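Acetyl xylan esterase (Geobacillus stearothermophilus, PDB 5BN1) removes acetyl side groups from the xylose units of xylan and xylo-oligosaccharides, working as a homooctameric serine esterase of the GDSL family. Local coordinates at residues A[8-13]-A[78-83]; A[21-26]-A[59-64]; A[138-143]-A[183-188]. The protein carries 1 engineered substitution. All coordinates share one frame; numbering follows the deposited sequence.

Contact 1: A[8-13]-A[78-83]; sequences KLLFIG and IAQKPD
The ammonium nitrogen NZ of Lys8 is gripped from several sides: it donates to Gln80 O at 2.8 Å, lying in the plane of that carbonyl and on a lone pair, and two waters accept from it, one of them weakly. The setting is the parallel sheet of an SGNH hydrolase, where residues 78-83 turn from helix 66-78 into strand 84-88, next to strand 8-13. The lysine chain leaves the strand with CG anti to the backbone N (chi1 176°) and bends at chi3, which brings CD and CE alongside the Gln80 carbonyl before NZ reaches it. The nearer water, 2.7 Å from Lys8 NZ, donates in turn to Gln80 OE1, while Gln80 NE2 is engaged by the backbone oxygen of Glu75. Further in, Leu10 and Gln80 cross at about a right angle, with Leu10 CD1 3.7 Å from Gln80 CB, and Leu10 CB rests 3.9 Å from Pro82 CB. Asp83 closes the far end with two bonds. Its N donates to Lys8 O at 2.9 Å, and its carboxylate, salt-bridged to Lys129 through OD1, receives Lys8 N on the anti lone pair of OD2 at 2.8 Å, nearly straight at 167°.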
loop_
_atom_site.group_PDB
_atom_site.type_symbol
_atom_site.label_atom_id
_atom_site.label_comp_id
_atom_site.label_asym_id
_atom_site.label_seq_id
_atom_site.Cartn_x
_atom_site.Cartn_y
_atom_site.Cartn_z
ATOM N N LYS A 8 22.857 -9.195 30.673
ATOM C CA LYS A 8 22.324 -9.169 29.322
ATOM C C LYS A 8 22.117 -10.612 28.871
ATOM O O LYS A 8 23.001 -11.445 28.840
ATOM C CB LYS A 8 23.192 -8.473 28.344
ATOM C CG LYS A 8 22.692 -8.516 26.936
ATOM C CD LYS A 8 23.641 -7.932 25.901
ATOM C CE LYS A 8 23.521 -6.518 25.632
ATOM N NZ LYS A 8 24.321 -5.992 24.520
ATOM N N LEU A 9 20.866 -10.937 28.484
ATOM C CA LEU A 9 20.458 -12.255 28.031
ATOM C C LEU A 9 20.129 -12.115 26.579
ATOM O O LEU A 9 19.279 -11.288 26.197
ATOM C CB LEU A 9 19.241 -12.738 28.808
ATOM C CG LEU A 9 18.407 -13.902 28.226
ATOM C CD1 LEU A 9 19.251 -15.165 28.032
ATOM C CD2 LEU A 9 17.312 -14.199 29.202
ATOM N N LEU A 10 20.809 -12.867 25.710
ATOM C CA LEU A 10 20.696 -12.772 24.304
ATOM C C LEU A 10 20.160 -14.085 23.823
ATOM O O LEU A 10 20.688 -15.157 24.094
ATOM C CB LEU A 10 22.022 -12.464 23.609
ATOM C CG LEU A 10 22.071 -12.327 22.122
ATOM C CD1 LEU A 10 23.233 -11.409 21.752
ATOM C CD2 LEU A 10 22.331 -13.641 21.419
ATOM N N PHE A 11 19.068 -14.056 23.007
ATOM C CA PHE A 11 18.448 -15.238 22.404
ATOM C C PHE A 11 18.802 -15.238 20.945
ATOM O O PHE A 11 18.776 -14.246 20.223
ATOM C CB PHE A 11 16.913 -15.168 22.530
ATOM C CG PHE A 11 16.381 -15.346 23.903
ATOM C CD1 PHE A 11 15.954 -16.557 24.298
ATOM C CD2 PHE A 11 16.160 -14.208 24.733
ATOM C CE1 PHE A 11 15.400 -16.783 25.549
ATOM C CE2 PHE A 11 15.571 -14.409 25.959
ATOM C CZ PHE A 11 15.204 -15.650 26.388
ATOM N N ILE A 12 19.160 -16.464 20.488
ATOM C CA ILE A 12 19.493 -16.658 19.104
ATOM C C ILE A 12 18.875 -17.994 18.612
ATOM O O ILE A 12 18.647 -18.936 19.372
ATOM C CB ILE A 12 20.977 -16.475 18.761
ATOM C CG1 ILE A 12 21.222 -16.266 17.265
ATOM C CG2 ILE A 12 21.774 -17.622 19.382
ATOM C CD1 ILE A 12 22.624 -15.767 16.865
ATOM N N GLY A 13 18.491 -17.997 17.327
ATOM C CA GLY A 13 17.839 -19.092 16.753
ATOM C C GLY A 13 17.223 -18.678 15.416
ATOM O O GLY A 13 17.683 -17.795 14.723
ATOM N N ILE A 78 28.974 -12.475 19.704
ATOM C CA ILE A 78 30.207 -12.040 20.444
ATOM C C ILE A 78 30.282 -10.569 20.622
ATOM O O ILE A 78 30.498 -10.118 21.766
ATOM C CB ILE A 78 31.479 -12.588 19.702
ATOM C CG1 ILE A 78 31.463 -14.097 19.588
ATOM C CG2 ILE A 78 32.720 -12.160 20.551
ATOM C CD1 ILE A 78 31.181 -14.877 20.734
ATOM N N ALA A 79 30.041 -9.806 19.599
ATOM C CA ALA A 79 30.205 -8.363 19.600
ATOM C C ALA A 79 29.128 -7.678 20.478
ATOM O O ALA A 79 29.306 -6.526 20.843
ATOM C CB ALA A 79 30.208 -7.856 18.215
ATOM N N GLN A 80 28.039 -8.381 20.823
ATOM C CA GLN A 80 26.993 -7.872 21.740
ATOM C C GLN A 80 27.328 -7.970 23.181
ATOM O O GLN A 80 26.591 -7.531 24.067
ATOM C CB GLN A 80 25.662 -8.652 21.494
ATOM C CG GLN A 80 25.246 -8.647 20.059
ATOM C CD GLN A 80 25.048 -7.269 19.412
ATOM O OE1 GLN A 80 24.515 -6.360 20.026
ATOM N NE2 GLN A 80 25.467 -7.123 18.167
ATOM N N LYS A 81 28.438 -8.631 23.479
ATOM C CA LYS A 81 28.876 -8.859 24.836
ATOM C C LYS A 81 27.826 -9.293 25.782
ATOM O O LYS A 81 27.618 -8.730 26.841
ATOM C CB LYS A 81 29.523 -7.554 25.358
ATOM C CG LYS A 81 30.592 -6.986 24.438
ATOM C CD LYS A 81 31.788 -7.950 24.332
ATOM C CE LYS A 81 32.975 -7.369 23.541
ATOM N NZ LYS A 81 33.361 -6.128 24.272
ATOM N N PRO A 82 27.100 -10.357 25.453
ATOM C CA PRO A 82 26.197 -10.856 26.399
ATOM C C PRO A 82 26.692 -11.537 27.589
ATOM O O PRO A 82 27.799 -12.093 27.613
ATOM C CB PRO A 82 25.384 -11.894 25.546
ATOM C CG PRO A 82 26.477 -12.418 24.592
ATOM C CD PRO A 82 27.257 -11.230 24.252
ATOM N N ASP A 83 25.905 -11.583 28.631
ATOM C CA ASP A 83 26.189 -12.390 29.801
ATOM C C ASP A 83 25.690 -13.796 29.773
ATOM O O ASP A 83 26.289 -14.753 30.129
ATOM C CB ASP A 83 25.665 -11.710 31.054
ATOM C CG ASP A 83 26.265 -10.356 31.248
ATOM O OD1 ASP A 83 27.587 -10.332 31.464
ATOM O OD2 ASP A 83 25.649 -9.279 31.112
HETATM O O HOH W 1 22.954 -6.387 22.176
HETATM O O HOH W 2 26.563 -5.810 26.827
#

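Contact 2: A[21-26]-A[59-64]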
loop_
_atom_site.group_PDB
_atom_site.type_symbol
_atom_site.label_atom_id
_atom_site.label_comp_id
_atom_site.label_asym_id
_atom_site.label_seq_id
_atom_site.Cartn_x
_atom_site.Cartn_y
_atom_site.Cartn_z
ATOM N N ARG A 21 11.025 -9.960 15.352
ATOM C CA ARG A 21 11.865 -9.066 16.098
ATOM C C ARG A 21 12.463 -7.958 15.233
ATOM O O ARG A 21 12.561 -8.080 14.035
ATOM C CB ARG A 21 12.905 -9.847 16.911
ATOM C CG ARG A 21 13.951 -10.573 16.142
ATOM C CD ARG A 21 15.078 -9.677 15.765
ATOM N NE ARG A 21 16.109 -10.437 15.152
ATOM C CZ ARG A 21 17.313 -9.967 14.876
ATOM N NH1 ARG A 21 17.617 -8.670 15.051
ATOM N NH2 ARG A 21 18.243 -10.778 14.456
ATOM N N ALA A 22 12.797 -6.860 15.899
ATOM C CA ALA A 22 13.414 -5.662 15.170
ATOM C C ALA A 22 14.839 -5.975 14.696
ATOM O O ALA A 22 15.624 -6.498 15.459
ATOM C CB ALA A 22 13.480 -4.501 16.127
ATOM N N ARG A 23 15.075 -5.692 13.437
ATOM C CA ARG A 23 16.358 -5.932 12.773
ATOM C C ARG A 23 17.038 -4.558 12.524
ATOM O O ARG A 23 16.389 -3.604 12.068
ATOM C CB ARG A 23 16.194 -6.679 11.496
ATOM C CG ARG A 23 15.543 -8.039 11.735
ATOM C CD ARG A 23 15.858 -8.924 10.598
ATOM N NE ARG A 23 15.038 -10.149 10.666
ATOM C CZ ARG A 23 15.054 -11.092 9.736
ATOM N NH1 ARG A 23 15.835 -10.978 8.657
ATOM N NH2 ARG A 23 14.334 -12.200 9.887
ATOM N N PRO A 24 18.338 -4.486 12.833
ATOM C CA PRO A 24 19.246 -5.496 13.331
ATOM C C PRO A 24 19.299 -5.677 14.840
ATOM O O PRO A 24 19.720 -6.734 15.344
ATOM C CB PRO A 24 20.639 -4.978 12.831
ATOM C CG PRO A 24 20.489 -3.476 13.001
ATOM C CD PRO A 24 19.086 -3.248 12.423
ATOM N N GLU A 25 18.818 -4.666 15.568
ATOM C CA GLU A 25 19.167 -4.491 16.986
ATOM C C GLU A 25 18.455 -5.541 17.866
ATOM O O GLU A 25 19.006 -6.013 18.913
ATOM C CB GLU A 25 18.795 -3.066 17.467
ATOM C CG GLU A 25 19.046 -1.947 16.431
ATOM C CD GLU A 25 17.957 -1.767 15.303
ATOM O OE1 GLU A 25 16.832 -2.424 15.275
ATOM O OE2 GLU A 25 18.251 -0.934 14.385
ATOM N N GLY A 26 17.183 -5.884 17.537
ATOM C CA GLY A 26 16.496 -6.876 18.401
ATOM C C GLY A 26 16.327 -6.571 19.907
ATOM O O GLY A 26 16.166 -7.401 20.774
ATOM N N LYS A 59 18.121 -12.047 18.718
ATOM C CA LYS A 59 18.864 -12.203 17.490
ATOM C C LYS A 59 18.408 -13.342 16.593
ATOM O O LYS A 59 19.118 -13.818 15.697
ATOM C CB LYS A 59 20.420 -12.273 17.751
ATOM C CG LYS A 59 20.929 -10.937 18.282
ATOM C CD LYS A 59 20.958 -9.868 17.287
ATOM C CE LYS A 59 21.784 -8.645 17.751
ATOM N NZ LYS A 59 21.892 -7.612 16.693
ATOM N N GLY A 60 17.161 -13.784 16.802
ATOM C CA GLY A 60 16.587 -14.815 15.942
ATOM C C GLY A 60 16.483 -14.370 14.505
ATOM O O GLY A 60 16.184 -13.127 14.276
ATOM N N ILE A 61 16.692 -15.268 13.538
ATOM C CA ILE A 61 16.436 -14.971 12.170
ATOM C C ILE A 61 15.716 -16.126 11.505
ATOM O O ILE A 61 16.204 -17.252 11.451
ATOM C CB ILE A 61 17.732 -14.631 11.438
ATOM C CG1 ILE A 61 18.314 -13.406 12.047
ATOM C CG2 ILE A 61 17.517 -14.418 9.965
ATOM C CD1 ILE A 61 19.502 -12.852 11.350
ATOM N N SER A 62 14.521 -15.841 10.937
ATOM C CA SER A 62 13.766 -16.849 10.255
ATOM C C SER A 62 14.573 -17.554 9.184
ATOM O O SER A 62 15.281 -16.897 8.416
ATOM C CB SER A 62 12.545 -16.128 9.584
ATOM O OG SER A 62 11.746 -17.127 8.961
ATOM N N GLY A 63 14.430 -18.884 9.122
ATOM C CA GLY A 63 15.094 -19.751 8.194
ATOM C C GLY A 63 16.431 -20.318 8.589
ATOM O O GLY A 63 16.954 -21.129 7.844
ATOM N N ASN A 64 16.987 -19.761 9.641
ATOM C CA ASN A 64 18.401 -20.162 9.943
ATOM C C ASN A 64 18.554 -21.616 10.392
ATOM O O ASN A 64 17.730 -22.210 11.053
ATOM C CB ASN A 64 18.972 -19.271 11.050
ATOM C CG ASN A 64 19.530 -17.981 10.634
ATOM O OD1 ASN A 64 19.396 -17.471 9.448
ATOM N ND2 ASN A 64 20.284 -17.499 11.522
HETATM O O HOH W 3 14.844 -14.256 7.600
#
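Arg21 reaches across to Lys59 and Gly60 with a chain that turns sharply at its start: from CB, CG falls between the backbone N and the carbonyl carbon (chi1 67°), and a second bend at chi2 leads CG and CD past Gly60 O, each 3.9 Å from it. NE then donates to Gly60 O at 2.8 Å, at 159°, and NH2 joins it at 3.1 Å, so the guanidinium holds one oxygen side-on with two nitrogens, NE in the carbonyl plane and NH2 above it. CZ lies 3.8 Å from Lys59 CA, which covers one face; CG of Arg23 is over the other. This clasp ties the loop after Ser15, the inferred nucleophile of this SGNH-hydrolase fold, to the loop carrying Gly63, inferred to stabilise the transition state. NH1, finally, turns back to its own loop, donating to Ala22 O and, at 2.9 Å, to Pro24 O. With an alanine here, Gly60 O would probably be left without its two donors, and the backbone of residues 22-24, freed of its NH1 bonds, could shift. From the opposite face of the Pro24 carbonyl comes Lys59 NZ, 2.7 Å from Pro24 O, and the shared acceptor lies between two cationic nitrogens, NH1 of Arg21 and NZ of Lys59, 4.7 Å apart.

Contact 3: A[138-143]-A[183-188]; sequences YIEGNE and LYPAAL
Ile139 stands at the centre of an inverse gamma turn, its CA 5.8 Å from that of Pro185, which opens a short run of helical backbone angles at 185-187. The turn sends the carbonyl of Ile139 at the proline ring, and Ile139 O lies only 3.1 Å from Pro185 CB. Buried here, this oxygen has no polar partner anywhere in the model; Pro185 CB and CG lie against it where a donor might have been expected. The ring also reaches the neighbouring residue, Pro185 CG coming 3.9 Å from Glu140 CA. On the apolar side the work is done by one branch of Ile139. With CG1 beside the backbone N (chi1 -56°), CG2 is left anti to that nitrogen and faces the other segment, where it meets Leu188 CD1 at 4.0 Å and Pro185 CB at 4.2 Å. The isoleucine and leucine side chains cross at about a right angle, and Phe176 and Leu180 of helix 172-180 extend the cluster. Glu140 takes a different course: its OE2 accepts Asn142 N at 2.9 Å on the anti lone pair, bracing the loop from within. At the margin, Tyr184 OH is hydrogen-bonded to Tyr138 OH and Asp145 OD2, both of a neighbouring subunit, so this corner also takes part in building the octamer. Arg192, salt-bridged to Glu140 OE1 and joined to Ile139 by a backbone hydrogen bond, directly follows Asp191, and the contact thus lies beside the Asp-x-x-His motif of SGNH hydrolases without touching the side chains of Asp191 and His194, the inferred charge relay pair.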
loop_
_atom_site.group_PDB
_atom_site.type_symbol
_atom_site.label_atom_id
_atom_site.label_comp_id
_atom_site.label_asym_id
_atom_site.label_seq_id
_atom_site.Cartn_x
_atom_site.Cartn_y
_atom_site.Cartn_z
ATOM N N TYR A 138 9.700 -30.754 17.243
ATOM C CA TYR A 138 8.744 -31.002 16.137
ATOM C C TYR A 138 7.471 -31.362 16.792
ATOM O O TYR A 138 7.427 -32.268 17.646
ATOM C CB TYR A 138 9.245 -32.035 15.172
ATOM C CG TYR A 138 8.464 -32.181 13.887
ATOM C CD1 TYR A 138 8.252 -31.086 13.080
ATOM C CD2 TYR A 138 8.051 -33.416 13.438
ATOM C CE1 TYR A 138 7.613 -31.192 11.877
ATOM C CE2 TYR A 138 7.383 -33.517 12.214
ATOM C CZ TYR A 138 7.206 -32.416 11.446
ATOM O OH TYR A 138 6.583 -32.598 10.206
ATOM N N ILE A 139 6.385 -30.623 16.439
ATOM C CA ILE A 139 5.163 -30.821 17.181
ATOM C C ILE A 139 4.389 -31.967 16.564
ATOM O O ILE A 139 3.534 -31.854 15.674
ATOM C CB ILE A 139 4.343 -29.485 17.214
ATOM C CG1 ILE A 139 5.174 -28.383 17.774
ATOM C CG2 ILE A 139 3.012 -29.712 17.996
ATOM C CD1 ILE A 139 4.551 -26.980 17.708
ATOM N N GLU A 140 4.741 -33.196 17.001
ATOM C CA GLU A 140 4.299 -34.441 16.394
ATOM C C GLU A 140 4.493 -35.510 17.471
ATOM O O GLU A 140 5.637 -35.623 17.962
ATOM C CB GLU A 140 5.201 -34.790 15.133
ATOM C CG GLU A 140 4.962 -36.172 14.628
ATOM C CD GLU A 140 3.526 -36.475 14.353
ATOM O OE1 GLU A 140 2.878 -35.749 13.511
ATOM O OE2 GLU A 140 2.937 -37.422 14.994
ATOM N N GLY A 141 3.449 -36.161 17.948
ATOM C CA GLY A 141 3.565 -37.115 19.048
ATOM C C GLY A 141 3.999 -38.493 18.641
ATOM O O GLY A 141 4.404 -39.279 19.532
ATOM N N ASN A 142 3.985 -38.795 17.368
ATOM C CA ASN A 142 4.458 -40.142 16.894
ATOM C C ASN A 142 5.952 -40.147 16.750
ATOM O O ASN A 142 6.510 -39.565 15.823
ATOM C CB ASN A 142 3.772 -40.582 15.628
ATOM C CG ASN A 142 4.257 -41.936 15.111
ATOM O OD1 ASN A 142 4.931 -42.652 15.850
ATOM N ND2 ASN A 142 4.004 -42.226 13.864
ATOM N N GLU A 143 6.651 -40.858 17.674
ATOM C CA GLU A 143 8.089 -40.913 17.690
ATOM C C GLU A 143 8.639 -41.564 16.449
ATOM O O GLU A 143 9.831 -41.309 16.161
ATOM C CB GLU A 143 8.595 -41.737 18.891
ATOM C CG GLU A 143 8.389 -41.086 20.199
ATOM C CD GLU A 143 8.784 -41.977 21.411
ATOM O OE1 GLU A 143 9.201 -43.130 21.213
ATOM O OE2 GLU A 143 8.516 -41.526 22.507
ATOM N N LEU A 183 -3.640 -32.958 22.869
ATOM C CA LEU A 183 -3.971 -32.240 21.683
ATOM C C LEU A 183 -3.268 -32.861 20.450
ATOM O O LEU A 183 -2.138 -33.312 20.540
ATOM C CB LEU A 183 -3.518 -30.799 21.689
ATOM C CG LEU A 183 -4.080 -29.891 22.823
ATOM C CD1 LEU A 183 -3.458 -28.469 22.734
ATOM C CD2 LEU A 183 -5.561 -29.879 22.689
ATOM N N TYR A 184 -4.014 -32.920 19.354
ATOM C CA TYR A 184 -3.446 -33.267 18.051
ATOM C C TYR A 184 -2.569 -32.093 17.643
ATOM O O TYR A 184 -2.829 -30.922 17.888
ATOM C CB TYR A 184 -4.600 -33.449 17.033
ATOM C CG TYR A 184 -4.115 -33.973 15.698
ATOM C CD1 TYR A 184 -3.791 -35.301 15.462
ATOM C CD2 TYR A 184 -3.975 -33.081 14.643
ATOM C CE1 TYR A 184 -3.297 -35.717 14.233
ATOM C CE2 TYR A 184 -3.515 -33.505 13.427
ATOM C CZ TYR A 184 -3.184 -34.816 13.186
ATOM O OH TYR A 184 -2.717 -35.148 11.944
ATOM N N PRO A 185 -1.483 -32.377 16.859
ATOM C CA PRO A 185 -0.581 -31.252 16.551
ATOM C C PRO A 185 -1.208 -29.987 15.899
ATOM O O PRO A 185 -0.788 -28.892 16.207
ATOM C CB PRO A 185 0.412 -31.969 15.632
ATOM C CG PRO A 185 0.543 -33.349 16.125
ATOM C CD PRO A 185 -0.916 -33.683 16.433
ATOM N N ALA A 186 -2.145 -30.194 14.993
ATOM C CA ALA A 186 -2.747 -29.057 14.301
ATOM C C ALA A 186 -3.419 -28.058 15.238
ATOM O O ALA A 186 -3.581 -26.924 14.890
ATOM C CB ALA A 186 -3.765 -29.557 13.339
ATOM N N ALA A 187 -3.765 -28.503 16.453
ATOM C CA ALA A 187 -4.302 -27.586 17.474
ATOM C C ALA A 187 -3.277 -26.578 17.992
ATOM O O ALA A 187 -3.659 -25.500 18.497
ATOM C CB ALA A 187 -4.958 -28.356 18.593
ATOM N N LEU A 188 -1.992 -26.916 17.873
ATOM C CA LEU A 188 -0.906 -26.054 18.238
ATOM C C LEU A 188 -0.186 -25.440 17.024
ATOM O O LEU A 188 0.319 -24.297 17.098
ATOM C CB LEU A 188 0.139 -26.841 19.042
ATOM C CG LEU A 188 -0.338 -27.310 20.439
ATOM C CD1 LEU A 188 0.695 -28.338 20.944
ATOM C CD2 LEU A 188 -0.427 -26.108 21.338
#

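Contacts 1 and 2 form one continuous region, their centres 12 Å apart and contact 2 nested in the chain loop that contact 1 closes. Strand 8-13 is the common element: Phe11 O and Lys59 N, 2.7 Å apart, and Gly13 O and Ile61 N, 3.0 Å apart, are probable hydrogen bonds leading from the sheet into the loop of Gly63. Contact 3 comes later in the chain, about 31 Å from contact 1 and 26 Å from contact 2 between centres. The inferred catalytic residues relate contacts 2 and 3: the Ser62 side chain, in the conformer given here, is about 4 Å from that of Ser15, and that of Ile139 about 7 Å from the side chains of Asp191 and His194. Contact 1 stays away from the site.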